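Local coordinates for hypothetical protein VC1899 (Vibrio cholerae, PDB 1XMX), which is of unknown function but carries a Card1-like endonuclease domain of the PDDEXK clan and probably binds nucleic acid, at residues 137-147 with 297-305; 195-205 with 239-250. All coordinates share one frame; numbering follows the deposited sequence.

Contact 1 (137-147 with 297-305); sequences QVQDRITIADY and ATVVNNKLH
Y147 lies with one ring face against L304, whose CB sits 4.2 Å from the ring centroid, while its OH donates to N302 O at 2.7 Å near the plane of the ring. Tyrosine suits this place because the flat ring packs on the hairpin and its hydroxyl reaches the turn; a water donates to the same hydroxyl and accepts from L304 N. Packing is close beside the ring. V299 holds CG2 beside its own backbone N (CG1 anti, chi1 -179°), and that methyl meets Y147 CD2 at 3.9 Å and I144 CG1 at 3.8 Å. I144 extends CD1 to A297 CB.

The looser, more open side is the loop Q139-R141, partly exposed, while the turn asparagines facing it are buried and satisfied by polar partners, N301 ND2 by A382 O. N302, at positive phi in the type I' turn V300-K303, a place asparagine tolerates well, sends ND2 to Q139 O at 3.0 Å. The bond is nearly straight (171°) and lies in the amide plane, but meets the carbonyl from above its plane. ND2 also binds D123, and a water joins OD1 to I142 N.

T143 and D146 form a capping box that starts helix 144-150. The hairpin of strands 288-300 and 303-310 packs against this helix and the loop before it, with strand 272-276 beside V299 and helix 15-22 touching I142, Y147 and N302.

Contact 2 (195-205 with 239-250); sequences ATTCRKEQKLD and TFINEEARRFAN
The backbone O of L204 accepts from F240 N at 2.7 Å, with an N-H...O angle of 148°, and the same oxygen receives a CA-H...O contact from T239. Next to this bond D205 and T239 form an antiparallel non-hydrogen-bonded pair, their CB atoms on the same face of the sheet, and D205 CB touches T239 OG1.

L204 is the main apolar piece of this end. Its CD2 branch reaches over the start of helix 243-266, 3.7 Å from N242 C, and also touches E243 OE1 at 3.4 Å. A branched leucine suits this site because its two methyls spread over the backbone there, CD1 near F240 O and N242 CA, CD2 near N242 C. E243 bends back at chi2, and a water donates to both its OE1 and K203 O. N242, at the N-cap, accepts from A245 N with its side-chain OD1.

Deeper in, C198 SG lies in the plane of the F240 ring at its edge, 3.8 Å from CE2, a sulfur-aromatic contact. The small A195 lets the helices come near, its CB 3.6 Å from N250 CA. R246 leaves its helix with CG anti to the backbone N, then bends at chi2 and chi3, laying its guanidinium under R199 CG, which stands 3.6 Å above the centre of that face. R199 uses its aliphatic chain here, R246 the face of its guanidinium, and the two guanidinium planes stand 73° apart.

Helix 181-201 ends in a Schellman motif at Q202 and leads into strand 205-207, which pairs with strand 237-240. The short helical segments cross at -136°, 9.2 Å apart, and helix 164-179 packs on E244 and F248 of helix 243-266.

How the contacts relate
Contacts 1 and 2 do not touch: their centres are about 35 Å apart and their nearest atoms about 16 Å. In sequence, both segments of contact 2 fall between 137-147 and 297-305. Contact 1 is buried, about 7 Å from the centre of the chain, and joins the hairpin 297-305 of the Card1-like endonuclease region to a segment that starts at the edge strand 136-137 of the N-terminal mixed sheet and runs into helix 144-150. Contact 2 is peripheral, about 29 Å from that centre, and only partly buried; it packs the end of helix 181-201 and the start of strand 205-207 against strand 237-240 and helix 243-266. This helix also belongs to the endonuclease region, although neither contact is known to form its active site.

Contact 1 (137-147 with 297-305)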
loop_
_atom_site.group_PDB
_atom_site.type_symbol
_atom_site.label_atom_id
_atom_site.label_comp_id
_atom_site.label_asym_id
_atom_site.label_seq_id
_atom_site.Cartn_x
_atom_site.Cartn_y
_atom_site.Cartn_z
ATOM N N GLN A 137 -17.014 -4.684 11.967
ATOM C CA GLN A 137 -16.036 -4.044 11.113
ATOM C C GLN A 137 -14.855 -5.033 11.073
ATOM O O GLN A 137 -14.384 -5.460 12.082
ATOM C CB GLN A 137 -15.671 -2.694 11.757
ATOM C CG GLN A 137 -14.423 -2.020 11.262
ATOM C CD GLN A 137 -14.449 -1.788 9.757
ATOM O OE1 GLN A 137 -13.475 -2.075 9.068
ATOM N NE2 GLN A 137 -15.557 -1.238 9.259
ATOM N N VAL A 138 -14.398 -5.457 9.912
ATOM C CA VAL A 138 -13.266 -6.392 9.886
ATOM C C VAL A 138 -12.008 -5.788 10.481
ATOM O O VAL A 138 -11.689 -4.645 10.192
ATOM C CB VAL A 138 -12.992 -6.846 8.466
ATOM C CG1 VAL A 138 -11.763 -7.802 8.441
ATOM C CG2 VAL A 138 -14.293 -7.546 7.898
ATOM N N GLN A 139 -11.286 -6.529 11.330
ATOM C CA GLN A 139 -10.114 -5.921 11.963
ATOM C C GLN A 139 -9.081 -5.688 10.875
ATOM O O GLN A 139 -9.168 -6.306 9.808
ATOM C CB GLN A 139 -9.534 -6.855 13.022
ATOM C CG GLN A 139 -10.469 -7.038 14.203
ATOM C CD GLN A 139 -9.842 -7.849 15.295
ATOM O OE1 GLN A 139 -8.864 -8.549 15.076
ATOM N NE2 GLN A 139 -10.372 -7.720 16.494
ATOM N N ASP A 140 -8.063 -4.886 11.196
ATOM C CA ASP A 140 -7.053 -4.421 10.272
ATOM C C ASP A 140 -5.735 -5.089 10.609
ATOM O O ASP A 140 -4.989 -4.597 11.429
ATOM C CB ASP A 140 -6.949 -2.893 10.399
ATOM C CG ASP A 140 -8.258 -2.195 9.987
ATOM O OD1 ASP A 140 -8.842 -2.742 9.057
ATOM O OD2 ASP A 140 -8.704 -1.170 10.593
ATOM N N ARG A 141 -5.451 -6.215 9.963
ATOM C CA ARG A 141 -4.348 -7.113 10.331
ATOM C C ARG A 141 -3.376 -7.404 9.192
ATOM O O ARG A 141 -2.181 -7.579 9.411
ATOM C CB ARG A 141 -4.916 -8.462 10.788
ATOM C CG ARG A 141 -5.840 -8.398 12.034
ATOM C CD ARG A 141 -5.128 -7.872 13.202
ATOM N NE ARG A 141 -6.024 -7.901 14.356
ATOM C CZ ARG A 141 -5.709 -7.442 15.560
ATOM N NH1 ARG A 141 -4.523 -6.879 15.763
ATOM N NH2 ARG A 141 -6.596 -7.543 16.559
ATOM N N ILE A 142 -3.888 -7.537 7.983
ATOM C CA ILE A 142 -3.048 -7.804 6.804
ATOM C C ILE A 142 -1.944 -6.749 6.631
ATOM O O ILE A 142 -2.133 -5.550 6.922
ATOM C CB ILE A 142 -3.937 -7.976 5.526
ATOM C CG1 ILE A 142 -3.236 -8.827 4.458
ATOM C CG2 ILE A 142 -4.459 -6.629 4.970
ATOM C CD1 ILE A 142 -3.856 -8.629 3.131
ATOM N N THR A 143 -0.754 -7.203 6.213
ATOM C CA THR A 143 0.372 -6.307 6.019
ATOM C C THR A 143 0.572 -5.983 4.557
ATOM O O THR A 143 -0.013 -6.610 3.696
ATOM C CB THR A 143 1.645 -6.972 6.486
ATOM O OG1 THR A 143 1.840 -8.153 5.690
ATOM C CG2 THR A 143 1.535 -7.308 7.949
ATOM N N ILE A 144 1.419 -4.992 4.279
ATOM C CA ILE A 144 1.908 -4.681 2.896
ATOM C C ILE A 144 2.517 -5.906 2.217
ATOM O O ILE A 144 2.278 -6.162 1.033
ATOM C CB ILE A 144 2.993 -3.557 2.919
ATOM C CG1 ILE A 144 2.409 -2.270 3.488
ATOM C CG2 ILE A 144 3.615 -3.339 1.477
ATOM C CD1 ILE A 144 3.402 -1.303 4.116
ATOM N N ALA A 145 3.305 -6.662 2.970
ATOM C CA ALA A 145 4.006 -7.827 2.444
ATOM C C ALA A 145 3.020 -8.831 1.949
ATOM O O ALA A 145 3.198 -9.410 0.861
ATOM C CB ALA A 145 4.856 -8.419 3.501
ATOM N N ASP A 146 1.957 -9.027 2.739
ATOM C CA ASP A 146 0.876 -9.976 2.428
ATOM C C ASP A 146 0.122 -9.520 1.237
ATOM O O ASP A 146 -0.266 -10.347 0.376
ATOM C CB ASP A 146 -0.113 -9.991 3.550
ATOM C CG ASP A 146 0.353 -10.814 4.679
ATOM O OD1 ASP A 146 1.280 -11.655 4.431
ATOM O OD2 ASP A 146 -0.201 -10.614 5.795
ATOM N N TYR A 147 -0.093 -8.201 1.188
ATOM C CA TYR A 147 -0.796 -7.595 0.071
ATOM C C TYR A 147 -0.057 -7.826 -1.221
ATOM O O TYR A 147 -0.664 -8.198 -2.219
ATOM C CB TYR A 147 -0.928 -6.086 0.266
ATOM C CG TYR A 147 -2.376 -5.673 0.234
ATOM C CD1 TYR A 147 -3.060 -5.574 -0.965
ATOM C CD2 TYR A 147 -3.076 -5.412 1.411
ATOM C CE1 TYR A 147 -4.394 -5.206 -0.995
ATOM C CE2 TYR A 147 -4.432 -5.042 1.393
ATOM C CZ TYR A 147 -5.063 -4.929 0.181
ATOM O OH TYR A 147 -6.376 -4.570 0.128
ATOM N N ALA A 297 4.559 3.246 1.564
ATOM C CA ALA A 297 3.431 2.342 1.391
ATOM C C ALA A 297 2.762 2.151 2.747
ATOM O O ALA A 297 3.455 1.984 3.754
ATOM C CB ALA A 297 3.907 0.998 0.876
ATOM N N THR A 298 1.422 2.164 2.762
ATOM C CA THR A 298 0.632 1.790 3.948
ATOM C C THR A 298 -0.501 0.822 3.595
ATOM O O THR A 298 -0.868 0.659 2.423
ATOM C CB THR A 298 -0.012 3.000 4.646
ATOM O OG1 THR A 298 -0.893 3.653 3.733
ATOM C CG2 THR A 298 1.015 3.999 5.062
ATOM N N VAL A 299 -1.025 0.140 4.606
ATOM C CA VAL A 299 -2.353 -0.466 4.481
ATOM C C VAL A 299 -3.217 0.258 5.527
ATOM O O VAL A 299 -2.807 0.404 6.707
ATOM C CB VAL A 299 -2.345 -2.030 4.716
ATOM C CG1 VAL A 299 -3.769 -2.622 4.538
ATOM C CG2 VAL A 299 -1.397 -2.724 3.752
ATOM N N VAL A 300 -4.430 0.645 5.118
ATOM C CA VAL A 300 -5.349 1.347 5.972
ATOM C C VAL A 300 -6.726 0.783 5.721
ATOM O O VAL A 300 -7.157 0.759 4.593
ATOM C CB VAL A 300 -5.420 2.848 5.604
ATOM C CG1 VAL A 300 -6.281 3.600 6.594
ATOM C CG2 VAL A 300 -3.947 3.436 5.461
ATOM N N ASN A 301 -7.421 0.364 6.792
ATOM C CA ASN A 301 -8.702 -0.272 6.678
ATOM C C ASN A 301 -8.652 -1.386 5.636
ATOM O O ASN A 301 -9.563 -1.501 4.791
ATOM C CB ASN A 301 -9.844 0.713 6.415
ATOM C CG ASN A 301 -11.223 0.057 6.679
ATOM O OD1 ASN A 301 -11.332 -0.797 7.522
ATOM N ND2 ASN A 301 -12.242 0.471 5.966
ATOM N N ASN A 302 -7.582 -2.183 5.709
ATOM C CA ASN A 302 -7.379 -3.312 4.823
ATOM C C ASN A 302 -7.268 -2.953 3.322
ATOM O O ASN A 302 -7.371 -3.853 2.492
ATOM C CB ASN A 302 -8.454 -4.390 5.032
ATOM C CG ASN A 302 -8.347 -5.064 6.378
ATOM O OD1 ASN A 302 -7.258 -5.482 6.804
ATOM N ND2 ASN A 302 -9.481 -5.157 7.083
ATOM N N LYS A 303 -7.088 -1.652 2.993
ATOM C CA LYS A 303 -6.843 -1.174 1.617
ATOM C C LYS A 303 -5.375 -0.655 1.450
ATOM O O LYS A 303 -4.890 0.171 2.265
ATOM C CB LYS A 303 -7.784 -0.039 1.309
ATOM C CG LYS A 303 -9.194 -0.326 1.588
ATOM C CD LYS A 303 -10.083 0.892 1.393
ATOM C CE LYS A 303 -11.448 0.543 1.932
ATOM N NZ LYS A 303 -12.356 1.641 1.735
ATOM N N LEU A 304 -4.687 -1.104 0.392
ATOM C CA LEU A 304 -3.276 -0.659 0.133
ATOM C C LEU A 304 -3.290 0.797 -0.266
ATOM O O LEU A 304 -4.059 1.180 -1.150
ATOM C CB LEU A 304 -2.635 -1.478 -0.986
ATOM C CG LEU A 304 -1.155 -1.179 -1.266
ATOM C CD1 LEU A 304 -0.226 -1.705 -0.112
ATOM C CD2 LEU A 304 -0.749 -1.719 -2.618
ATOM N N HIS A 305 -2.503 1.616 0.437
ATOM C CA HIS A 305 -2.339 3.051 0.118
ATOM C C HIS A 305 -0.872 3.310 -0.225
ATOM O O HIS A 305 0.020 3.078 0.612
ATOM C CB HIS A 305 -2.655 3.923 1.314
ATOM C CG HIS A 305 -4.117 4.120 1.540
ATOM N ND1 HIS A 305 -4.981 3.064 1.771
ATOM C CD2 HIS A 305 -4.877 5.234 1.520
ATOM C CE1 HIS A 305 -6.209 3.533 1.915
ATOM N NE2 HIS A 305 -6.174 4.850 1.781
HETATM O O HOH W 1 -6.695 -7.873 7.774
HETATM O O HOH W 2 -6.412 -2.478 -1.610
#

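Contact 2 (195-205 with 239-250)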
loop_
_atom_site.group_PDB
_atom_site.type_symbol
_atom_site.label_atom_id
_atom_site.label_comp_id
_atom_site.label_asym_id
_atom_site.label_seq_id
_atom_site.Cartn_x
_atom_site.Cartn_y
_atom_site.Cartn_z
ATOM N N ALA A 195 24.555 17.049 -3.813
ATOM C CA ALA A 195 24.439 15.655 -3.317
ATOM C C ALA A 195 24.695 14.622 -4.424
ATOM O O ALA A 195 25.343 13.624 -4.204
ATOM C CB ALA A 195 23.073 15.427 -2.649
ATOM N N THR A 196 24.186 14.886 -5.625
ATOM C CA THR A 196 24.369 13.993 -6.757
ATOM C C THR A 196 25.840 13.879 -7.203
ATOM O O THR A 196 26.295 12.789 -7.562
ATOM C CB THR A 196 23.500 14.434 -7.913
ATOM O OG1 THR A 196 22.123 14.309 -7.512
ATOM C CG2 THR A 196 23.758 13.588 -9.152
ATOM N N THR A 197 26.558 15.001 -7.179
ATOM C CA THR A 197 28.010 15.003 -7.433
ATOM C C THR A 197 28.778 14.090 -6.449
ATOM O O THR A 197 29.673 13.321 -6.874
ATOM C CB THR A 197 28.557 16.431 -7.387
ATOM O OG1 THR A 197 28.024 17.151 -8.496
ATOM C CG2 THR A 197 30.084 16.470 -7.541
ATOM N N CYS A 198 28.418 14.175 -5.157
ATOM C CA CYS A 198 28.988 13.315 -4.127
ATOM C C CYS A 198 28.659 11.864 -4.444
ATOM O O CYS A 198 29.548 11.034 -4.397
ATOM C CB CYS A 198 28.430 13.635 -2.722
ATOM S SG CYS A 198 28.792 15.272 -2.127
ATOM N N ARG A 199 27.383 11.557 -4.707
ATOM C CA ARG A 199 26.989 10.210 -5.093
ATOM C C ARG A 199 27.807 9.647 -6.259
ATOM O O ARG A 199 28.337 8.547 -6.160
ATOM C CB ARG A 199 25.500 10.110 -5.440
ATOM C CG ARG A 199 25.071 8.642 -5.458
ATOM C CD ARG A 199 23.637 8.395 -5.916
ATOM N NE ARG A 199 23.382 8.935 -7.247
ATOM C CZ ARG A 199 22.692 10.045 -7.491
ATOM N NH1 ARG A 199 22.184 10.770 -6.487
ATOM N NH2 ARG A 199 22.529 10.440 -8.746
ATOM N N LYS A 200 27.885 10.390 -7.360
ATOM C CA LYS A 200 28.623 9.945 -8.539
ATOM C C LYS A 200 30.123 9.803 -8.292
ATOM O O LYS A 200 30.775 8.998 -8.941
ATOM C CB LYS A 200 28.401 10.883 -9.722
ATOM C CG LYS A 200 26.956 10.878 -10.199
ATOM C CD LYS A 200 26.740 11.808 -11.374
ATOM C CE LYS A 200 25.320 11.614 -11.892
ATOM N NZ LYS A 200 25.212 12.329 -13.187
ATOM N N GLU A 201 30.663 10.584 -7.360
ATOM C CA GLU A 201 32.085 10.551 -7.090
ATOM C C GLU A 201 32.434 9.569 -5.995
ATOM O O GLU A 201 33.624 9.291 -5.766
ATOM C CB GLU A 201 32.513 11.918 -6.646
ATOM C CG GLU A 201 32.069 12.931 -7.595
ATOM C CD GLU A 201 33.202 13.406 -8.384
ATOM O OE1 GLU A 201 33.708 12.610 -9.209
ATOM O OE2 GLU A 201 33.606 14.573 -8.136
ATOM N N GLN A 202 31.377 9.045 -5.361
ATOM C CA GLN A 202 31.454 8.168 -4.201
ATOM C C GLN A 202 32.139 8.785 -3.008
ATOM O O GLN A 202 32.926 8.150 -2.340
ATOM C CB GLN A 202 32.057 6.805 -4.555
ATOM C CG GLN A 202 31.301 6.129 -5.645
ATOM C CD GLN A 202 31.852 4.780 -5.923
ATOM O OE1 GLN A 202 32.691 4.255 -5.163
ATOM N NE2 GLN A 202 31.393 4.178 -7.017
ATOM N N LYS A 203 31.822 10.044 -2.742
ATOM C CA LYS A 203 32.379 10.705 -1.578
ATOM C C LYS A 203 31.320 11.513 -0.841
ATOM O O LYS A 203 30.105 11.557 -1.230
ATOM C CB LYS A 203 33.617 11.547 -1.954
ATOM C CG LYS A 203 33.421 12.603 -3.020
ATOM C CD LYS A 203 34.828 12.982 -3.517
ATOM C CE LYS A 203 34.874 14.361 -4.127
ATOM N NZ LYS A 203 34.067 14.388 -5.388
ATOM N N LEU A 204 31.720 12.113 0.261
ATOM C CA LEU A 204 30.712 12.768 1.055
ATOM C C LEU A 204 30.992 14.239 1.099
ATOM O O LEU A 204 30.306 14.973 1.786
ATOM C CB LEU A 204 30.617 12.159 2.444
ATOM C CG LEU A 204 30.218 10.694 2.442
ATOM C CD1 LEU A 204 30.498 10.063 3.822
ATOM C CD2 LEU A 204 28.723 10.564 2.071
ATOM N N ASP A 205 31.966 14.660 0.307
ATOM C CA ASP A 205 32.347 16.063 0.242
ATOM C C ASP A 205 32.360 16.576 -1.186
ATOM O O ASP A 205 32.437 15.799 -2.111
ATOM C CB ASP A 205 33.626 16.396 1.036
ATOM C CG ASP A 205 34.855 15.715 0.516
ATOM O OD1 ASP A 205 35.479 16.250 -0.413
ATOM O OD2 ASP A 205 35.260 14.681 1.081
ATOM N N THR A 239 30.545 18.855 3.545
ATOM C CA THR A 239 30.797 17.439 3.822
ATOM C C THR A 239 29.580 16.839 4.552
ATOM O O THR A 239 29.228 17.304 5.637
ATOM C CB THR A 239 32.044 17.254 4.692
ATOM O OG1 THR A 239 33.111 18.066 4.178
ATOM C CG2 THR A 239 32.483 15.741 4.758
ATOM N N PHE A 240 28.936 15.828 3.970
ATOM C CA PHE A 240 27.945 15.056 4.745
ATOM C C PHE A 240 28.605 14.079 5.749
ATOM O O PHE A 240 29.692 13.513 5.480
ATOM C CB PHE A 240 26.963 14.346 3.816
ATOM C CG PHE A 240 26.319 15.275 2.808
ATOM C CD1 PHE A 240 25.187 16.029 3.153
ATOM C CD2 PHE A 240 26.829 15.377 1.520
ATOM C CE1 PHE A 240 24.552 16.876 2.187
ATOM C CE2 PHE A 240 26.249 16.219 0.570
ATOM C CZ PHE A 240 25.111 16.981 0.899
ATOM N N ILE A 241 27.979 13.929 6.921
ATOM C CA ILE A 241 28.497 13.007 7.896
ATOM C C ILE A 241 28.397 11.563 7.396
ATOM O O ILE A 241 29.193 10.712 7.790
ATOM C CB ILE A 241 27.803 13.161 9.256
ATOM C CG1 ILE A 241 26.292 12.928 9.152
ATOM C CG2 ILE A 241 28.092 14.554 9.824
ATOM C CD1 ILE A 241 25.631 12.582 10.494
ATOM N N ASN A 242 27.418 11.282 6.542
ATOM C CA ASN A 242 27.255 9.924 6.028
ATOM C C ASN A 242 26.336 9.815 4.801
ATOM O O ASN A 242 25.776 10.804 4.355
ATOM C CB ASN A 242 26.862 8.933 7.156
ATOM C CG ASN A 242 25.548 9.310 7.855
ATOM O OD1 ASN A 242 24.588 9.792 7.220
ATOM N ND2 ASN A 242 25.503 9.100 9.165
ATOM N N GLU A 243 26.185 8.607 4.268
ATOM C CA GLU A 243 25.389 8.368 3.046
ATOM C C GLU A 243 23.936 8.722 3.227
ATOM O O GLU A 243 23.296 9.230 2.312
ATOM C CB GLU A 243 25.447 6.898 2.635
ATOM C CG GLU A 243 26.844 6.434 2.330
ATOM C CD GLU A 243 27.175 6.609 0.857
ATOM O OE1 GLU A 243 27.640 7.727 0.494
ATOM O OE2 GLU A 243 26.952 5.630 0.076
ATOM N N GLU A 244 23.406 8.413 4.409
ATOM C CA GLU A 244 22.006 8.725 4.720
ATOM C C GLU A 244 21.773 10.238 4.753
ATOM O O GLU A 244 20.741 10.689 4.298
ATOM C CB GLU A 244 21.567 8.091 6.027
ATOM C CG GLU A 244 20.204 8.589 6.504
ATOM C CD GLU A 244 20.002 8.391 8.017
ATOM O OE1 GLU A 244 20.684 9.109 8.794
ATOM O OE2 GLU A 244 19.161 7.552 8.439
ATOM N N ALA A 245 22.754 11.018 5.230
ATOM C CA ALA A 245 22.661 12.493 5.148
ATOM C C ALA A 245 22.817 12.963 3.719
ATOM O O ALA A 245 22.145 13.873 3.290
ATOM C CB ALA A 245 23.698 13.164 6.051
ATOM N N ARG A 246 23.724 12.372 2.969
ATOM C CA ARG A 246 23.801 12.708 1.556
ATOM C C ARG A 246 22.499 12.383 0.787
ATOM O O ARG A 246 22.021 13.198 0.027
ATOM C CB ARG A 246 24.984 12.027 0.878
ATOM C CG ARG A 246 25.050 12.367 -0.641
ATOM C CD ARG A 246 25.567 11.289 -1.584
ATOM N NE ARG A 246 24.976 9.927 -1.584
ATOM C CZ ARG A 246 23.838 9.475 -2.156
ATOM N NH1 ARG A 246 22.925 10.251 -2.808
ATOM N NH2 ARG A 246 23.610 8.163 -2.065
ATOM N N ARG A 247 21.917 11.201 0.990
ATOM C CA ARG A 247 20.654 10.826 0.327
ATOM C C ARG A 247 19.511 11.762 0.703
ATOM O O ARG A 247 18.620 12.033 -0.106
ATOM C CB ARG A 247 20.207 9.409 0.737
ATOM C CG ARG A 247 20.770 8.306 -0.143
ATOM C CD ARG A 247 20.306 6.903 0.334
ATOM N NE ARG A 247 21.418 6.207 0.992
ATOM C CZ ARG A 247 21.363 5.673 2.211
ATOM N NH1 ARG A 247 20.233 5.731 2.902
ATOM N NH2 ARG A 247 22.433 5.055 2.733
ATOM N N PHE A 248 19.549 12.219 1.943
ATOM C CA PHE A 248 18.516 13.044 2.520
ATOM C C PHE A 248 18.509 14.334 1.760
ATOM O O PHE A 248 17.433 14.779 1.341
ATOM C CB PHE A 248 18.817 13.302 3.989
ATOM C CG PHE A 248 17.815 14.197 4.685
ATOM C CD1 PHE A 248 16.632 13.679 5.210
ATOM C CD2 PHE A 248 18.088 15.556 4.877
ATOM C CE1 PHE A 248 15.705 14.510 5.868
ATOM C CE2 PHE A 248 17.173 16.381 5.536
ATOM C CZ PHE A 248 15.982 15.856 6.034
ATOM N N ALA A 249 19.706 14.930 1.589
ATOM C CA ALA A 249 19.878 16.218 0.846
ATOM C C ALA A 249 19.692 16.019 -0.632
ATOM O O ALA A 249 19.404 16.956 -1.384
ATOM C CB ALA A 249 21.296 16.790 1.084
ATOM N N ASN A 250 19.869 14.780 -1.076
ATOM C CA ASN A 250 19.604 14.501 -2.457
ATOM C C ASN A 250 18.101 14.570 -2.833
ATOM O O ASN A 250 17.745 14.788 -4.012
ATOM C CB ASN A 250 20.261 13.194 -2.872
ATOM C CG ASN A 250 20.760 13.249 -4.284
ATOM O OD1 ASN A 250 20.558 14.248 -4.970
ATOM N ND2 ASN A 250 21.439 12.182 -4.731
HETATM O O HOH W 3 28.558 9.372 -1.473
#